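Local coordinates for protein tyrosinase (Burkholderia thailandensis, PDB 5ZRD) that hydroxylates monophenols and probably oxidises the resulting catechols at a pair of copper ions, and can make catechol derivatives in acidic conditions, at residues V418-S423 against L490-A495; K502-E506 against P530-V534. All coordinates share one frame; numbering follows the deposited sequence.

Contact 1 of 2, residues V418-S423 against L490-A495; sequences VPSGNS and LSAMPA
Two loops, 418-423 and 490-495, are stitched together here mainly through backbone groups, just beyond the paired ends of strands 426-430 and 485-489: one loop leads into the first strand, the other leaves the second. The amide N of S423 meets M493 O at 2.6 Å, and the C=O points almost straight at its donor (173°). A second bond runs the other way, from A495 N to G421 O at 2.8 Å. Between these bonds the CA atoms of N422 and P494 sit 4.0 Å apart, a single beta bridge outside the regular sheet. Each partner is shaped by a tight turn. P419 to N422 form a type II turn, with G421 at the positive-phi position where glycine is common; L490 to M493 form a type I turn closed by M493 N on L490 O. N422 reaches into the second turn: its ND2 donates to S491 O at 2.9 Å, approaching 34° off the carbonyl plane, while CB lies close to M493 O. S423 CB rests against L490 O at 3.5 Å. S423 OG, swung anti to the backbone N (chi1 -175°), is hydrogen-bonded to K425 N and shares a water with A495 O. Another water donates to S423 O at 2.8 Å. S491 CA lies 3.3 Å from S423 O in a CA-H...O contact. P494 and M493 lean on Y459 of strand 456-466.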
loop_
_atom_site.group_PDB
_atom_site.type_symbol
_atom_site.label_atom_id
_atom_site.label_comp_id
_atom_site.label_asym_id
_atom_site.label_seq_id
_atom_site.Cartn_x
_atom_site.Cartn_y
_atom_site.Cartn_z
ATOM N N VAL A 418 -47.340 -3.115 -27.073
ATOM C CA VAL A 418 -46.823 -2.874 -28.411
ATOM C C VAL A 418 -48.010 -2.598 -29.344
ATOM O O VAL A 418 -48.850 -3.470 -29.537
ATOM C CB VAL A 418 -45.989 -4.074 -28.891
ATOM C CG1 VAL A 418 -45.441 -3.850 -30.307
ATOM C CG2 VAL A 418 -44.871 -4.385 -27.898
ATOM N N PRO A 419 -48.098 -1.388 -29.912
ATOM C CA PRO A 419 -49.112 -1.169 -30.945
ATOM C C PRO A 419 -48.989 -2.249 -32.034
ATOM O O PRO A 419 -47.860 -2.597 -32.389
ATOM C CB PRO A 419 -48.811 0.203 -31.574
ATOM C CG PRO A 419 -47.886 0.875 -30.576
ATOM C CD PRO A 419 -47.171 -0.252 -29.851
ATOM N N SER A 420 -50.123 -2.772 -32.532
ATOM C CA SER A 420 -50.155 -3.817 -33.587
ATOM C C SER A 420 -49.401 -3.340 -34.843
ATOM O O SER A 420 -49.633 -2.239 -35.330
ATOM C CB SER A 420 -51.574 -4.163 -33.944
ATOM O OG SER A 420 -52.143 -3.056 -34.629
ATOM N N GLY A 421 -48.512 -4.193 -35.355
ATOM C CA GLY A 421 -47.657 -3.896 -36.508
ATOM C C GLY A 421 -46.367 -3.187 -36.127
ATOM O O GLY A 421 -45.500 -3.010 -36.965
ATOM N N ASN A 422 -46.231 -2.759 -34.873
ATOM C CA ASN A 422 -44.992 -2.159 -34.409
ATOM C C ASN A 422 -44.071 -3.280 -33.882
ATOM O O ASN A 422 -44.529 -4.394 -33.652
ATOM C CB ASN A 422 -45.292 -1.050 -33.406
ATOM C CG ASN A 422 -45.545 0.295 -34.042
ATOM O OD1 ASN A 422 -45.916 0.400 -35.206
ATOM N ND2 ASN A 422 -45.301 1.343 -33.285
ATOM N N SER A 423 -42.768 -3.046 -33.756
ATOM C CA SER A 423 -41.817 -4.181 -33.438
ATOM C C SER A 423 -41.975 -4.665 -31.994
ATOM O O SER A 423 -42.079 -3.848 -31.074
ATOM C CB SER A 423 -40.388 -3.782 -33.682
ATOM O OG SER A 423 -39.515 -4.900 -33.497
ATOM N N LEU A 490 -38.079 -1.531 -29.181
ATOM C CA LEU A 490 -38.221 -1.020 -30.568
ATOM C C LEU A 490 -39.711 -0.842 -30.916
ATOM O O LEU A 490 -40.064 -0.684 -32.081
ATOM C CB LEU A 490 -37.527 -2.006 -31.519
ATOM C CG LEU A 490 -35.996 -1.998 -31.449
ATOM C CD1 LEU A 490 -35.409 -3.298 -31.954
ATOM C CD2 LEU A 490 -35.430 -0.828 -32.236
ATOM N N SER A 491 -40.576 -0.765 -29.903
ATOM C CA SER A 491 -42.025 -0.679 -30.068
ATOM C C SER A 491 -42.458 0.679 -30.642
ATOM O O SER A 491 -43.614 0.823 -30.956
ATOM C CB SER A 491 -42.721 -0.927 -28.754
ATOM O OG SER A 491 -42.217 -0.038 -27.776
ATOM N N ALA A 492 -41.587 1.692 -30.681
ATOM C CA ALA A 492 -41.969 2.918 -31.347
ATOM C C ALA A 492 -41.980 2.675 -32.864
ATOM O O ALA A 492 -42.537 3.478 -33.560
ATOM C CB ALA A 492 -41.050 4.077 -30.997
ATOM N N MET A 493 -41.411 1.581 -33.375
ATOM C CA MET A 493 -41.277 1.515 -34.825
ATOM C C MET A 493 -42.069 0.359 -35.445
ATOM O O MET A 493 -42.340 -0.670 -34.834
ATOM C CB MET A 493 -39.828 1.526 -35.328
ATOM C CG MET A 493 -38.821 0.642 -34.655
ATOM S SD MET A 493 -37.092 1.229 -34.957
ATOM C CE MET A 493 -37.014 1.380 -36.743
ATOM N N PRO A 494 -42.493 0.583 -36.703
ATOM C CA PRO A 494 -43.108 -0.451 -37.522
ATOM C C PRO A 494 -42.161 -1.651 -37.630
ATOM O O PRO A 494 -40.954 -1.477 -37.776
ATOM C CB PRO A 494 -43.317 0.220 -38.888
ATOM C CG PRO A 494 -43.421 1.684 -38.554
ATOM C CD PRO A 494 -42.367 1.844 -37.479
ATOM N N ALA A 495 -42.715 -2.850 -37.506
ATOM C CA ALA A 495 -41.903 -4.044 -37.352
ATOM C C ALA A 495 -40.969 -4.209 -38.556
ATOM O O ALA A 495 -39.803 -4.580 -38.401
ATOM C CB ALA A 495 -42.790 -5.231 -37.175
HETATM O O HOH W 1 -39.258 -6.008 -35.966
HETATM O O HOH W 2 -40.526 -3.866 -28.719
#

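Contact 2 of 2, residues K502-E506 against P530-V534; sequences KFRVE and PKFEV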
loop_
_atom_site.group_PDB
_atom_site.type_symbol
_atom_site.label_atom_id
_atom_site.label_comp_id
_atom_site.label_asym_id
_atom_site.label_seq_id
_atom_site.Cartn_x
_atom_site.Cartn_y
_atom_site.Cartn_z
ATOM N N LYS A 502 -30.896 2.843 -38.749
ATOM C CA LYS A 502 -29.566 3.224 -38.288
ATOM C C LYS A 502 -29.743 3.753 -36.866
ATOM O O LYS A 502 -30.545 4.653 -36.631
ATOM C CB LYS A 502 -28.907 4.225 -39.239
ATOM C CG LYS A 502 -28.551 3.660 -40.619
ATOM C CD LYS A 502 -28.875 4.607 -41.792
ATOM C CE LYS A 502 -30.332 4.583 -42.236
ATOM N NZ LYS A 502 -30.955 5.934 -42.225
ATOM N N PHE A 503 -29.084 3.082 -35.932
ATOM C CA PHE A 503 -29.258 3.365 -34.523
ATOM C C PHE A 503 -28.162 4.323 -34.047
ATOM O O PHE A 503 -27.047 4.279 -34.518
ATOM C CB PHE A 503 -29.243 2.080 -33.688
ATOM C CG PHE A 503 -30.315 1.097 -34.049
ATOM C CD1 PHE A 503 -31.643 1.376 -33.770
ATOM C CD2 PHE A 503 -29.989 -0.106 -34.658
ATOM C CE1 PHE A 503 -32.628 0.472 -34.107
ATOM C CE2 PHE A 503 -30.976 -1.011 -34.999
ATOM C CZ PHE A 503 -32.295 -0.722 -34.719
ATOM N N ARG A 504 -28.499 5.136 -33.050
ATOM C CA ARG A 504 -27.502 5.928 -32.347
ATOM C C ARG A 504 -27.951 6.115 -30.891
ATOM O O ARG A 504 -29.135 6.026 -30.580
ATOM C CB ARG A 504 -27.323 7.278 -33.056
ATOM C CG ARG A 504 -28.551 8.161 -32.935
ATOM C CD ARG A 504 -28.510 9.366 -33.856
ATOM N NE ARG A 504 -28.293 10.560 -33.076
ATOM C CZ ARG A 504 -29.260 11.334 -32.604
ATOM N NH1 ARG A 504 -28.981 12.233 -31.672
ATOM N NH2 ARG A 504 -30.493 11.196 -33.058
ATOM N N VAL A 505 -26.998 6.423 -30.015
ATOM C CA VAL A 505 -27.312 6.805 -28.650
ATOM C C VAL A 505 -26.754 8.211 -28.423
ATOM O O VAL A 505 -25.651 8.472 -28.771
ATOM C CB VAL A 505 -26.720 5.827 -27.618
ATOM C CG1 VAL A 505 -27.344 4.456 -27.705
ATOM C CG2 VAL A 505 -25.211 5.725 -27.742
ATOM N N GLU A 506 -27.542 9.072 -27.820
ATOM C CA GLU A 506 -27.136 10.388 -27.339
ATOM C C GLU A 506 -26.809 10.220 -25.849
ATOM O O GLU A 506 -27.662 9.760 -25.079
ATOM C CB GLU A 506 -28.287 11.377 -27.583
ATOM C CG GLU A 506 -28.171 12.734 -26.898
ATOM C CD GLU A 506 -29.451 13.572 -26.796
ATOM O OE1 GLU A 506 -30.547 13.044 -27.133
ATOM O OE2 GLU A 506 -29.358 14.757 -26.350
ATOM N N PRO A 530 -20.713 2.595 -30.260
ATOM C CA PRO A 530 -21.477 1.547 -29.600
ATOM C C PRO A 530 -21.789 0.426 -30.596
ATOM O O PRO A 530 -21.888 0.675 -31.793
ATOM C CB PRO A 530 -22.770 2.217 -29.107
ATOM C CG PRO A 530 -22.489 3.694 -29.241
ATOM C CD PRO A 530 -21.579 3.760 -30.447
ATOM N N LYS A 531 -21.892 -0.789 -30.098
ATOM C CA LYS A 531 -22.443 -1.896 -30.863
ATOM C C LYS A 531 -23.945 -1.944 -30.600
ATOM O O LYS A 531 -24.401 -1.737 -29.484
ATOM C CB LYS A 531 -21.820 -3.239 -30.469
ATOM C CG LYS A 531 -20.346 -3.407 -30.820
ATOM C CD LYS A 531 -19.364 -2.737 -29.853
ATOM C CE LYS A 531 -17.905 -3.018 -30.171
ATOM N NZ LYS A 531 -17.563 -2.634 -31.563
ATOM N N PHE A 532 -24.682 -2.277 -31.629
ATOM C CA PHE A 532 -26.100 -2.425 -31.553
ATOM C C PHE A 532 -26.500 -3.832 -31.986
ATOM O O PHE A 532 -26.055 -4.290 -33.009
ATOM C CB PHE A 532 -26.754 -1.431 -32.502
ATOM C CG PHE A 532 -26.434 -0.003 -32.168
ATOM C CD1 PHE A 532 -27.143 0.666 -31.179
ATOM C CD2 PHE A 532 -25.403 0.663 -32.819
ATOM C CE1 PHE A 532 -26.852 1.990 -30.873
ATOM C CE2 PHE A 532 -25.112 1.987 -32.510
ATOM C CZ PHE A 532 -25.843 2.654 -31.545
ATOM N N GLU A 533 -27.415 -4.450 -31.256
ATOM C CA GLU A 533 -27.854 -5.792 -31.568
ATOM C C GLU A 533 -29.368 -5.839 -31.356
ATOM O O GLU A 533 -29.901 -5.190 -30.463
ATOM C CB GLU A 533 -26.994 -6.733 -30.723
ATOM C CG GLU A 533 -27.582 -8.071 -30.352
ATOM C CD GLU A 533 -26.642 -8.832 -29.421
ATOM O OE1 GLU A 533 -26.969 -9.996 -29.051
ATOM O OE2 GLU A 533 -25.573 -8.249 -29.058
ATOM N N VAL A 534 -30.039 -6.607 -32.194
ATOM C CA VAL A 534 -31.482 -6.679 -32.235
ATOM C C VAL A 534 -31.863 -8.125 -31.966
ATOM O O VAL A 534 -31.349 -9.010 -32.638
ATOM C CB VAL A 534 -32.005 -6.226 -33.602
ATOM C CG1 VAL A 534 -33.508 -6.408 -33.751
ATOM C CG2 VAL A 534 -31.593 -4.788 -33.863
#
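One face of the F532 ring is covered by F503 CB, which stands 3.5 Å above the ring plane, displaced toward the rim, in a CH-pi contact. At the edge of the same ring, near its plane, V505 CG1 meets F532 CE1 at 4.0 Å. The far end of the ring runs along the opposing backbone, with F532 CZ 3.8 Å from R504 CA and F532 CE2 3.6 Å from F503 O. The F503 ring is approached obliquely by F532 CB and by V534 CG2, the latter 4.0 Å from F503 CE2. The two phenyl rings lie obliquely to each other, their planes inclined at 35° and their centroids 5.9 Å apart. F503 keeps CG beside its own backbone N (chi1 -60°), and the F503 and F532 side chains run past each other in opposite directions, with F503 CB over the F532 ring. Beyond the aromatics, V505 CG2 touches P530 CG at 3.7 Å. No hydrogen bond crosses the contact; the backbones pair with other strands, R504 with Y446 and E533 with T428. R504 turns its CB away from this interface, and its guanidinium forms a salt bridge with E458. L427 and V429 of strand 426-430 add to the apolar layer, against F503 and V505. Strands 502-506 and 531-534, directed 125° apart, belong to different sheets, and their apolar side chains meet between the two, as in the face-to-face packing of beta sheets.

The two contacts have centres about 17 Å apart and meet through L490: L490 CD2 lies 3.6 Å from F503 CE1, and L490 CD1 4.1 Å from V534 CG1. A leucine of the loop in contact 1 therefore extends the apolar layer between the sheets of contact 2. In the chain they come in series, 490-495 leading on to strand 502-509. Neither is at the dicopper site, whose ligands are H57, H85, H94, H277, H281 and H320. Strand 456-466 touches both contacts, L490 packing on its L461 and R504 pairing with its E458; L467, the next residue, belongs to the pocket of the oxygen atom at the dicopper site.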